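Local coordinates for Mgp-operon protein 3 (Mycoplasma pneumoniae, PDB 6RJ1) that is a surface protein involved in cell adhesion and probably helps this human pathogen attach to host cells, at residues R130-V139 with V481-W492; T51-V62 with D110-A120. All blocks are in the same frame, centred on the assembly; numbering follows the deposited sequence.

Contact 1 of 2, residues R130-V139 with V481-W492; sequences RKIKLALPYV and VGEDQESGKATW
The parallel junction of a mixed eight-stranded sheet lies where Lys-133 and Leu-134 pair with Ser-487 and Gly-488, joining strand 125-135 to strand 487-492 across more than three hundred intervening residues. Lys-133 N donates to Glu-486 O over 3.0 Å in an almost straight bond (176°), and Gly-488 N answers by donating to Lys-133 O. The next bond, from Ala-135 N to Gly-488 O, is already weak. Lys-133 CB and Ser-487 CB share one face of the sheet at 3.5 Å, although the rest of the lysine runs to a salt bridge with Asp-110.

Before this pairing, the Arg-130 side chain bends at chi3 (-61°), which lays its guanidinium against the loop 483-486. At the group's edge, NH1 makes a weak hydrogen bond of 2.8 Å to Gln-485 O, while Asp-484 O lies over one face at an angle unsuited to bonding. Glu-486 OE1 adds charge attraction alone, a long salt bridge of 3.8 Å to NH1 from well out of the guanidinium plane. Alongside, Ile-132 and Val-481 pass antiparallel to one another, with Ile-132 CG2 at 3.9 Å from Val-481 CB.

Farther along, at Pro-137 and Tyr-138, Trp-492 takes over. Its NE1 donates in the ring plane to Tyr-138 O (2.8 Å, 165°), and Pro-137 CB sits over the five-membered ring in a CH-pi contact. Bond and proline together limit the rotation of the indole, which Trp-477 also meets nearly at right angles, whereas the arginine has one weak bond and several nearby carbonyl oxygens, which would probably steady its charge.

Contact 2 of 2, residues T51-V62 with D110-A120; sequences TKLVALVRSALV and DFASYVLIFKA
Leu-53, Ala-55 and Val-57 form hydrogen-bonded pairs with Phe-118, Leu-116 and Tyr-114, the regular antiparallel pattern of two neighbouring strands, 52-59 and 114-121, in a mixed sheet. Each pair exchanges two backbone bonds; Ala-55 N to Leu-116 O and Leu-116 N to Ala-55 O both measure 2.8 Å. Packing is dense on both faces of this stretch. On one, Val-54 lies beside Ile-117, with its CG2 3.8 Å from CD1 of the isoleucine, while its CG1, anti to the backbone N (chi1 -179°), meets Val-115 CG1 at 3.7 Å. On the other, the Leu-116 side chain crosses that of Val-57 at about a right angle, its CD1 touching both valine methyls, and Val-30 of helix 30-33 covers the patch. Phe-118 turns its ring edge to Leu-53 O.

The solvent side is at Thr-51 and Lys-119, both exposed. Here a single bond, from Ala-120 N to Thr-51 O at 2.9 Å, closes the pairing, with the donor standing above the carbonyl plane. Lys-52, partly exposed, sends its amine to Glu-483 in a salt bridge and to Tyr-460.

At the far end direct pairing gives way to water. One molecule accepts from Ser-59 N (2.8 Å), donates to Phe-111 O and bonds Ser-113 OG, which also bonds Thr-455, bridging the two segments. Ser-59 opens a type I turn, its OG bonding Ser-39 and accepting from Leu-61 N in an ST turn. That turn delivers Leu-61 to the Phe-111 ring in a CH-pi contact, CB lying over its centre, 3.8 Å from the centroid and 12° off the normal.

In the fold
Both contacts belong to one eight-stranded sheet, and strand 125-135 of contact 1 directly follows and neighbours strand 114-121 of contact 2. The seam between them is largely backbone: Arg-130 O and Ile-117 N lie 2.8 Å apart, probably hydrogen-bonded. Contact 2 is the more buried, a long antiparallel pairing of mainly apolar residues between nearby parts of the chain. Contact 1 is only partly buried; its parallel pairing is short and joins distant parts of the sequence, leaning instead on arginine, indole and carbonyl groups. Two strand lysines, one in each contact, reach carboxylates on loops of the other.

Contact 1 of 2, residues R130-V139 with V481-W492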
loop_
_atom_site.group_PDB
_atom_site.type_symbol
_atom_site.label_atom_id
_atom_site.label_comp_id
_atom_site.label_asym_id
_atom_site.label_seq_id
_atom_site.Cartn_x
_atom_site.Cartn_y
_atom_site.Cartn_z
ATOM N N ARG A 130 11.232 -25.964 13.004
ATOM C CA ARG A 130 11.399 -26.033 11.554
ATOM C C ARG A 130 11.321 -24.670 10.865
ATOM O O ARG A 130 10.908 -23.684 11.478
ATOM C CB ARG A 130 10.369 -27.017 10.940
ATOM C CG ARG A 130 8.895 -26.698 11.235
ATOM C CD ARG A 130 7.947 -27.717 10.640
ATOM N NE ARG A 130 8.057 -27.764 9.179
ATOM C CZ ARG A 130 8.295 -28.869 8.477
ATOM N NH1 ARG A 130 8.403 -28.811 7.159
ATOM N NH2 ARG A 130 8.426 -30.041 9.089
ATOM N N LYS A 131 11.727 -24.631 9.582
ATOM C CA LYS A 131 11.673 -23.449 8.717
ATOM C C LYS A 131 10.936 -23.753 7.415
ATOM O O LYS A 131 11.101 -24.836 6.849
ATOM C CB LYS A 131 13.063 -22.813 8.481
ATOM C CG LYS A 131 14.122 -23.695 7.819
ATOM C CD LYS A 131 15.418 -22.916 7.601
ATOM C CE LYS A 131 16.358 -23.575 6.618
ATOM N NZ LYS A 131 17.193 -24.627 7.255
ATOM N N ILE A 132 10.075 -22.822 6.981
ATOM C CA ILE A 132 9.288 -22.944 5.751
ATOM C C ILE A 132 9.789 -21.880 4.773
ATOM O O ILE A 132 9.717 -20.680 5.066
ATOM C CB ILE A 132 7.743 -22.855 6.006
ATOM C CG1 ILE A 132 7.267 -23.882 7.063
ATOM C CG2 ILE A 132 6.936 -22.995 4.707
ATOM C CD1 ILE A 132 6.862 -23.289 8.362
ATOM N N LYS A 133 10.320 -22.329 3.629
ATOM C CA LYS A 133 10.846 -21.460 2.582
ATOM C C LYS A 133 9.713 -20.735 1.863
ATOM O O LYS A 133 8.669 -21.324 1.577
ATOM C CB LYS A 133 11.656 -22.296 1.590
ATOM C CG LYS A 133 12.718 -21.537 0.825
ATOM C CD LYS A 133 13.521 -22.546 0.051
ATOM C CE LYS A 133 14.636 -21.947 -0.745
ATOM N NZ LYS A 133 14.171 -21.523 -2.089
ATOM N N LEU A 134 9.915 -19.450 1.580
ATOM C CA LEU A 134 8.919 -18.651 0.880
ATOM C C LEU A 134 9.336 -18.590 -0.573
ATOM O O LEU A 134 10.091 -17.713 -0.984
ATOM C CB LEU A 134 8.774 -17.256 1.507
ATOM C CG LEU A 134 8.362 -17.200 2.982
ATOM C CD1 LEU A 134 8.353 -15.780 3.471
ATOM C CD2 LEU A 134 7.003 -17.872 3.224
ATOM N N ALA A 135 8.902 -19.589 -1.333
ATOM C CA ALA A 135 9.219 -19.724 -2.743
ATOM C C ALA A 135 8.537 -18.665 -3.608
ATOM O O ALA A 135 7.421 -18.231 -3.310
ATOM C CB ALA A 135 8.842 -21.111 -3.219
ATOM N N LEU A 136 9.232 -18.250 -4.683
ATOM C CA LEU A 136 8.777 -17.294 -5.682
ATOM C C LEU A 136 7.408 -17.743 -6.256
ATOM O O LEU A 136 7.186 -18.955 -6.393
ATOM C CB LEU A 136 9.794 -17.289 -6.843
ATOM C CG LEU A 136 10.828 -16.157 -6.997
ATOM C CD1 LEU A 136 10.466 -14.892 -6.274
ATOM C CD2 LEU A 136 12.212 -16.635 -6.731
ATOM N N PRO A 137 6.497 -16.810 -6.650
ATOM C CA PRO A 137 5.228 -17.250 -7.262
ATOM C C PRO A 137 5.483 -17.951 -8.601
ATOM O O PRO A 137 6.579 -17.814 -9.155
ATOM C CB PRO A 137 4.450 -15.948 -7.438
ATOM C CG PRO A 137 5.485 -14.897 -7.509
ATOM C CD PRO A 137 6.589 -15.336 -6.606
ATOM N N TYR A 138 4.502 -18.724 -9.106
ATOM C CA TYR A 138 4.704 -19.415 -10.371
ATOM C C TYR A 138 4.194 -18.627 -11.584
ATOM O O TYR A 138 3.083 -18.099 -11.575
ATOM C CB TYR A 138 4.130 -20.839 -10.340
ATOM C CG TYR A 138 4.399 -21.634 -11.602
ATOM C CD1 TYR A 138 5.562 -22.387 -11.744
ATOM C CD2 TYR A 138 3.493 -21.633 -12.658
ATOM C CE1 TYR A 138 5.818 -23.112 -12.910
ATOM C CE2 TYR A 138 3.757 -22.322 -13.840
ATOM C CZ TYR A 138 4.912 -23.074 -13.955
ATOM O OH TYR A 138 5.142 -23.775 -15.113
ATOM N N VAL A 139 5.024 -18.585 -12.636
ATOM C CA VAL A 139 4.728 -17.981 -13.934
ATOM C C VAL A 139 5.484 -18.776 -15.004
ATOM O O VAL A 139 6.713 -18.840 -14.981
ATOM C CB VAL A 139 4.897 -16.437 -14.006
ATOM C CG1 VAL A 139 6.328 -15.985 -13.719
ATOM C CG2 VAL A 139 4.398 -15.890 -15.336
ATOM N N VAL A 481 1.100 -20.598 3.452
ATOM C CA VAL A 481 1.919 -21.807 3.570
ATOM C C VAL A 481 1.481 -22.670 4.739
ATOM O O VAL A 481 0.948 -22.159 5.723
ATOM C CB VAL A 481 3.449 -21.497 3.620
ATOM C CG1 VAL A 481 3.951 -20.949 2.294
ATOM C CG2 VAL A 481 3.798 -20.540 4.756
ATOM N N GLY A 482 1.715 -23.969 4.619
ATOM C CA GLY A 482 1.427 -24.919 5.683
ATOM C C GLY A 482 2.615 -24.988 6.619
ATOM O O GLY A 482 3.767 -24.876 6.180
ATOM N N GLU A 483 2.344 -25.150 7.917
ATOM C CA GLU A 483 3.371 -25.275 8.952
ATOM C C GLU A 483 4.210 -26.540 8.673
ATOM O O GLU A 483 5.436 -26.512 8.770
ATOM C CB GLU A 483 2.687 -25.366 10.321
ATOM C CG GLU A 483 3.585 -25.035 11.497
ATOM C CD GLU A 483 2.941 -25.173 12.864
ATOM O OE1 GLU A 483 3.680 -25.068 13.870
ATOM O OE2 GLU A 483 1.708 -25.392 12.937
ATOM N N ASP A 484 3.527 -27.620 8.268
ATOM C CA ASP A 484 4.068 -28.931 7.927
ATOM C C ASP A 484 4.948 -28.934 6.664
ATOM O O ASP A 484 5.794 -29.825 6.534
ATOM C CB ASP A 484 2.903 -29.923 7.748
ATOM C CG ASP A 484 1.844 -29.450 6.757
ATOM O OD1 ASP A 484 1.159 -28.437 7.052
ATOM O OD2 ASP A 484 1.702 -30.087 5.686
ATOM N N GLN A 485 4.713 -27.986 5.716
ATOM C CA GLN A 485 5.436 -27.872 4.434
ATOM C C GLN A 485 6.905 -27.456 4.598
ATOM O O GLN A 485 7.259 -26.827 5.592
ATOM C CB GLN A 485 4.728 -26.876 3.496
ATOM C CG GLN A 485 3.433 -27.386 2.856
ATOM C CD GLN A 485 2.901 -26.474 1.759
ATOM O OE1 GLN A 485 2.934 -25.233 1.848
ATOM N NE2 GLN A 485 2.375 -27.076 0.696
ATOM N N GLU A 486 7.754 -27.805 3.615
ATOM C CA GLU A 486 9.181 -27.453 3.583
ATOM C C GLU A 486 9.352 -26.083 2.926
ATOM O O GLU A 486 10.291 -25.350 3.242
ATOM C CB GLU A 486 9.980 -28.499 2.785
ATOM C CG GLU A 486 10.301 -29.774 3.549
ATOM C CD GLU A 486 11.619 -29.775 4.301
ATOM O OE1 GLU A 486 11.715 -29.087 5.343
ATOM O OE2 GLU A 486 12.550 -30.485 3.860
ATOM N N SER A 487 8.455 -25.767 1.979
ATOM C CA SER A 487 8.421 -24.527 1.210
ATOM C C SER A 487 6.998 -24.276 0.688
ATOM O O SER A 487 6.132 -25.147 0.796
ATOM C CB SER A 487 9.431 -24.580 0.059
ATOM O OG SER A 487 8.847 -24.608 -1.235
ATOM N N GLY A 488 6.782 -23.092 0.127
ATOM C CA GLY A 488 5.500 -22.708 -0.440
ATOM C C GLY A 488 5.621 -21.531 -1.374
ATOM O O GLY A 488 6.254 -20.532 -1.025
ATOM N N LYS A 489 5.032 -21.652 -2.575
ATOM C CA LYS A 489 5.016 -20.603 -3.600
ATOM C C LYS A 489 4.007 -19.543 -3.201
ATOM O O LYS A 489 3.035 -19.849 -2.493
ATOM C CB LYS A 489 4.632 -21.169 -4.974
ATOM C CG LYS A 489 5.683 -22.056 -5.618
ATOM C CD LYS A 489 5.097 -22.826 -6.785
ATOM C CE LYS A 489 6.114 -23.767 -7.372
ATOM N NZ LYS A 489 5.631 -24.389 -8.626
ATOM N N ALA A 490 4.237 -18.295 -3.649
ATOM C CA ALA A 490 3.342 -17.181 -3.382
ATOM C C ALA A 490 2.148 -17.216 -4.335
ATOM O O ALA A 490 2.211 -17.828 -5.415
ATOM C CB ALA A 490 4.093 -15.872 -3.545
ATOM N N THR A 491 1.059 -16.553 -3.931
ATOM C CA THR A 491 -0.159 -16.379 -4.722
ATOM C C THR A 491 -0.094 -14.969 -5.295
ATOM O O THR A 491 0.201 -14.030 -4.562
ATOM C CB THR A 491 -1.417 -16.541 -3.844
ATOM O OG1 THR A 491 -1.298 -17.715 -3.042
ATOM C CG2 THR A 491 -2.711 -16.574 -4.661
ATOM N N TRP A 492 -0.374 -14.822 -6.599
ATOM C CA TRP A 492 -0.387 -13.523 -7.271
ATOM C C TRP A 492 -1.604 -12.719 -6.840
ATOM O O TRP A 492 -2.703 -13.276 -6.781
ATOM C CB TRP A 492 -0.451 -13.720 -8.789
ATOM C CG TRP A 492 0.788 -14.307 -9.383
ATOM C CD1 TRP A 492 0.998 -15.612 -9.717
ATOM C CD2 TRP A 492 1.977 -13.599 -9.745
ATOM N NE1 TRP A 492 2.251 -15.762 -10.262
ATOM C CE2 TRP A 492 2.879 -14.542 -10.284
ATOM C CE3 TRP A 492 2.370 -12.253 -9.670
ATOM C CZ2 TRP A 492 4.146 -14.182 -10.753
ATOM C CZ3 TRP A 492 3.633 -11.901 -10.118
ATOM C CH2 TRP A 492 4.503 -12.858 -10.656
#

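Contact 2 of 2, residues T51-V62 with D110-A120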
loop_
_atom_site.group_PDB
_atom_site.type_symbol
_atom_site.label_atom_id
_atom_site.label_comp_id
_atom_site.label_asym_id
_atom_site.label_seq_id
_atom_site.Cartn_x
_atom_site.Cartn_y
_atom_site.Cartn_z
ATOM N N THR A 51 2.860 -22.290 23.693
ATOM C CA THR A 51 3.971 -23.193 23.362
ATOM C C THR A 51 4.604 -22.915 21.970
ATOM O O THR A 51 5.517 -23.646 21.570
ATOM C CB THR A 51 3.531 -24.677 23.547
ATOM O OG1 THR A 51 4.667 -25.501 23.834
ATOM C CG2 THR A 51 2.687 -25.246 22.376
ATOM N N LYS A 52 4.144 -21.871 21.257
ATOM C CA LYS A 52 4.636 -21.568 19.911
ATOM C C LYS A 52 5.065 -20.112 19.682
ATOM O O LYS A 52 4.456 -19.179 20.212
ATOM C CB LYS A 52 3.576 -21.983 18.870
ATOM C CG LYS A 52 4.050 -22.041 17.411
ATOM C CD LYS A 52 3.597 -23.315 16.709
ATOM C CE LYS A 52 2.126 -23.328 16.357
ATOM N NZ LYS A 52 1.640 -24.714 16.119
ATOM N N LEU A 53 6.116 -19.944 18.864
ATOM C CA LEU A 53 6.651 -18.663 18.428
ATOM C C LEU A 53 7.016 -18.778 16.952
ATOM O O LEU A 53 7.818 -19.630 16.567
ATOM C CB LEU A 53 7.851 -18.215 19.280
ATOM C CG LEU A 53 8.504 -16.884 18.901
ATOM C CD1 LEU A 53 7.657 -15.694 19.351
ATOM C CD2 LEU A 53 9.882 -16.792 19.495
ATOM N N VAL A 54 6.381 -17.941 16.130
ATOM C CA VAL A 54 6.563 -17.887 14.683
ATOM C C VAL A 54 7.355 -16.621 14.337
ATOM O O VAL A 54 7.024 -15.549 14.837
ATOM C CB VAL A 54 5.187 -17.943 13.959
ATOM C CG1 VAL A 54 5.351 -17.914 12.447
ATOM C CG2 VAL A 54 4.388 -19.171 14.391
ATOM N N ALA A 55 8.406 -16.748 13.507
ATOM C CA ALA A 55 9.239 -15.612 13.089
ATOM C C ALA A 55 9.363 -15.532 11.560
ATOM O O ALA A 55 9.156 -16.531 10.877
ATOM C CB ALA A 55 10.618 -15.700 13.736
ATOM N N LEU A 56 9.668 -14.338 11.032
ATOM C CA LEU A 56 9.852 -14.068 9.608
ATOM C C LEU A 56 11.224 -13.424 9.416
ATOM O O LEU A 56 11.522 -12.386 10.016
ATOM C CB LEU A 56 8.738 -13.141 9.083
ATOM C CG LEU A 56 8.753 -12.776 7.591
ATOM C CD1 LEU A 56 8.691 -14.018 6.710
ATOM C CD2 LEU A 56 7.617 -11.839 7.256
ATOM N N VAL A 57 12.058 -14.050 8.593
ATOM C CA VAL A 57 13.418 -13.570 8.336
ATOM C C VAL A 57 13.714 -13.443 6.837
ATOM O O VAL A 57 13.271 -14.280 6.045
ATOM C CB VAL A 57 14.511 -14.423 9.062
ATOM C CG1 VAL A 57 14.467 -14.241 10.579
ATOM C CG2 VAL A 57 14.426 -15.899 8.678
ATOM N N ARG A 58 14.507 -12.432 6.469
ATOM C CA ARG A 58 14.925 -12.188 5.092
ATOM C C ARG A 58 16.395 -11.788 5.034
ATOM O O ARG A 58 16.930 -11.317 6.026
ATOM C CB ARG A 58 14.014 -11.137 4.414
ATOM C CG ARG A 58 14.176 -9.721 4.923
ATOM C CD ARG A 58 13.112 -8.801 4.372
ATOM N NE ARG A 58 13.180 -7.483 5.010
ATOM C CZ ARG A 58 12.343 -6.486 4.765
ATOM N NH1 ARG A 58 11.357 -6.638 3.889
ATOM N NH2 ARG A 58 12.485 -5.328 5.391
ATOM N N SER A 59 17.044 -11.968 3.882
ATOM C CA SER A 59 18.452 -11.618 3.708
ATOM C C SER A 59 18.623 -10.622 2.580
ATOM O O SER A 59 17.973 -10.759 1.540
ATOM C CB SER A 59 19.288 -12.868 3.447
ATOM O OG SER A 59 20.533 -12.572 2.839
ATOM N N ALA A 60 19.525 -9.634 2.773
ATOM C CA ALA A 60 19.854 -8.606 1.776
ATOM C C ALA A 60 20.700 -9.206 0.632
ATOM O O ALA A 60 21.057 -8.511 -0.325
ATOM C CB ALA A 60 20.598 -7.461 2.441
ATOM N N LEU A 61 21.022 -10.498 0.739
ATOM C CA LEU A 61 21.797 -11.202 -0.267
ATOM C C LEU A 61 20.913 -11.954 -1.248
ATOM O O LEU A 61 21.443 -12.571 -2.173
ATOM C CB LEU A 61 22.830 -12.140 0.376
ATOM C CG LEU A 61 24.047 -11.476 1.016
ATOM C CD1 LEU A 61 24.805 -12.469 1.854
ATOM C CD2 LEU A 61 24.967 -10.857 -0.021
ATOM N N VAL A 62 19.575 -11.905 -1.065
ATOM C CA VAL A 62 18.629 -12.570 -1.961
ATOM C C VAL A 62 18.691 -11.916 -3.355
ATOM O O VAL A 62 18.744 -10.691 -3.448
ATOM C CB VAL A 62 17.188 -12.649 -1.369
ATOM C CG1 VAL A 62 16.474 -11.295 -1.369
ATOM C CG2 VAL A 62 16.355 -13.706 -2.082
ATOM N N ASP A 110 20.281 -19.673 -2.053
ATOM C CA ASP A 110 19.482 -18.642 -2.709
ATOM C C ASP A 110 19.143 -17.449 -1.796
ATOM O O ASP A 110 18.656 -16.434 -2.296
ATOM C CB ASP A 110 18.186 -19.264 -3.249
ATOM C CG ASP A 110 17.452 -20.203 -2.301
ATOM O OD1 ASP A 110 17.360 -19.881 -1.094
ATOM O OD2 ASP A 110 16.980 -21.255 -2.765
ATOM N N PHE A 111 19.374 -17.591 -0.464
ATOM C CA PHE A 111 19.086 -16.602 0.586
ATOM C C PHE A 111 17.603 -16.189 0.609
ATOM O O PHE A 111 17.277 -15.037 0.895
ATOM C CB PHE A 111 20.026 -15.381 0.535
ATOM C CG PHE A 111 21.503 -15.695 0.561
ATOM C CD1 PHE A 111 22.200 -15.920 -0.613
ATOM C CD2 PHE A 111 22.208 -15.716 1.762
ATOM C CE1 PHE A 111 23.570 -16.185 -0.590
ATOM C CE2 PHE A 111 23.582 -15.971 1.780
ATOM C CZ PHE A 111 24.254 -16.198 0.606
ATOM N N ALA A 112 16.705 -17.156 0.325
ATOM C CA ALA A 112 15.256 -16.968 0.329
ATOM C C ALA A 112 14.767 -16.640 1.737
ATOM O O ALA A 112 15.412 -17.003 2.722
ATOM C CB ALA A 112 14.571 -18.232 -0.161
ATOM N N SER A 113 13.622 -15.969 1.834
ATOM C CA SER A 113 13.020 -15.649 3.118
ATOM C C SER A 113 12.422 -16.899 3.769
ATOM O O SER A 113 11.989 -17.826 3.078
ATOM C CB SER A 113 11.958 -14.579 2.948
ATOM O OG SER A 113 12.533 -13.403 2.404
ATOM N N TYR A 114 12.426 -16.933 5.102
ATOM C CA TYR A 114 11.890 -18.067 5.845
ATOM C C TYR A 114 10.926 -17.656 6.926
ATOM O O TYR A 114 11.038 -16.569 7.496
ATOM C CB TYR A 114 13.020 -18.888 6.495
ATOM C CG TYR A 114 13.795 -19.746 5.529
ATOM C CD1 TYR A 114 13.358 -21.027 5.196
ATOM C CD2 TYR A 114 14.983 -19.293 4.962
ATOM C CE1 TYR A 114 14.072 -21.825 4.303
ATOM C CE2 TYR A 114 15.703 -20.077 4.065
ATOM C CZ TYR A 114 15.246 -21.344 3.737
ATOM O OH TYR A 114 15.959 -22.112 2.844
ATOM N N VAL A 115 9.986 -18.560 7.209
ATOM C CA VAL A 115 9.059 -18.481 8.325
ATOM C C VAL A 115 9.638 -19.531 9.267
ATOM O O VAL A 115 9.799 -20.691 8.863
ATOM C CB VAL A 115 7.582 -18.761 7.944
ATOM C CG1 VAL A 115 6.738 -19.047 9.181
ATOM C CG2 VAL A 115 6.996 -17.600 7.158
ATOM N N LEU A 116 10.035 -19.111 10.477
ATOM C CA LEU A 116 10.643 -20.001 11.465
ATOM C C LEU A 116 9.650 -20.348 12.554
ATOM O O LEU A 116 8.944 -19.465 13.045
ATOM C CB LEU A 116 11.905 -19.378 12.087
ATOM C CG LEU A 116 12.836 -18.601 11.165
ATOM C CD1 LEU A 116 13.835 -17.840 11.957
ATOM C CD2 LEU A 116 13.545 -19.506 10.193
ATOM N N ILE A 117 9.606 -21.631 12.933
ATOM C CA ILE A 117 8.723 -22.141 13.975
ATOM C C ILE A 117 9.578 -22.580 15.161
ATOM O O ILE A 117 10.548 -23.334 14.997
ATOM C CB ILE A 117 7.817 -23.294 13.448
ATOM C CG1 ILE A 117 7.092 -22.927 12.119
ATOM C CG2 ILE A 117 6.831 -23.798 14.514
ATOM C CD1 ILE A 117 6.095 -21.705 12.120
ATOM N N PHE A 118 9.208 -22.098 16.356
ATOM C CA PHE A 118 9.880 -22.403 17.610
ATOM C C PHE A 118 8.885 -22.986 18.594
ATOM O O PHE A 118 7.714 -22.607 18.587
ATOM C CB PHE A 118 10.510 -21.134 18.205
ATOM C CG PHE A 118 11.669 -20.563 17.426
ATOM C CD1 PHE A 118 11.456 -19.640 16.405
ATOM C CD2 PHE A 118 12.980 -20.918 17.737
ATOM C CE1 PHE A 118 12.532 -19.102 15.694
ATOM C CE2 PHE A 118 14.058 -20.376 17.027
ATOM C CZ PHE A 118 13.827 -19.471 16.011
ATOM N N LYS A 119 9.350 -23.907 19.436
ATOM C CA LYS A 119 8.538 -24.531 20.479
ATOM C C LYS A 119 9.048 -24.057 21.827
ATOM O O LYS A 119 10.260 -23.866 21.980
ATOM C CB LYS A 119 8.531 -26.070 20.378
ATOM C CG LYS A 119 9.832 -26.817 20.685
ATOM C CD LYS A 119 9.575 -28.317 20.816
ATOM C CE LYS A 119 10.844 -29.129 20.722
ATOM N NZ LYS A 119 11.382 -29.194 19.325
ATOM N N ALA A 120 8.146 -23.868 22.795
ATOM C CA ALA A 120 8.533 -23.423 24.128
ATOM C C ALA A 120 9.337 -24.492 24.854
ATOM O O ALA A 120 9.123 -25.684 24.635
ATOM C CB ALA A 120 7.310 -23.039 24.932
HETATM O O HOH W 1 15.298 -12.949 1.917
#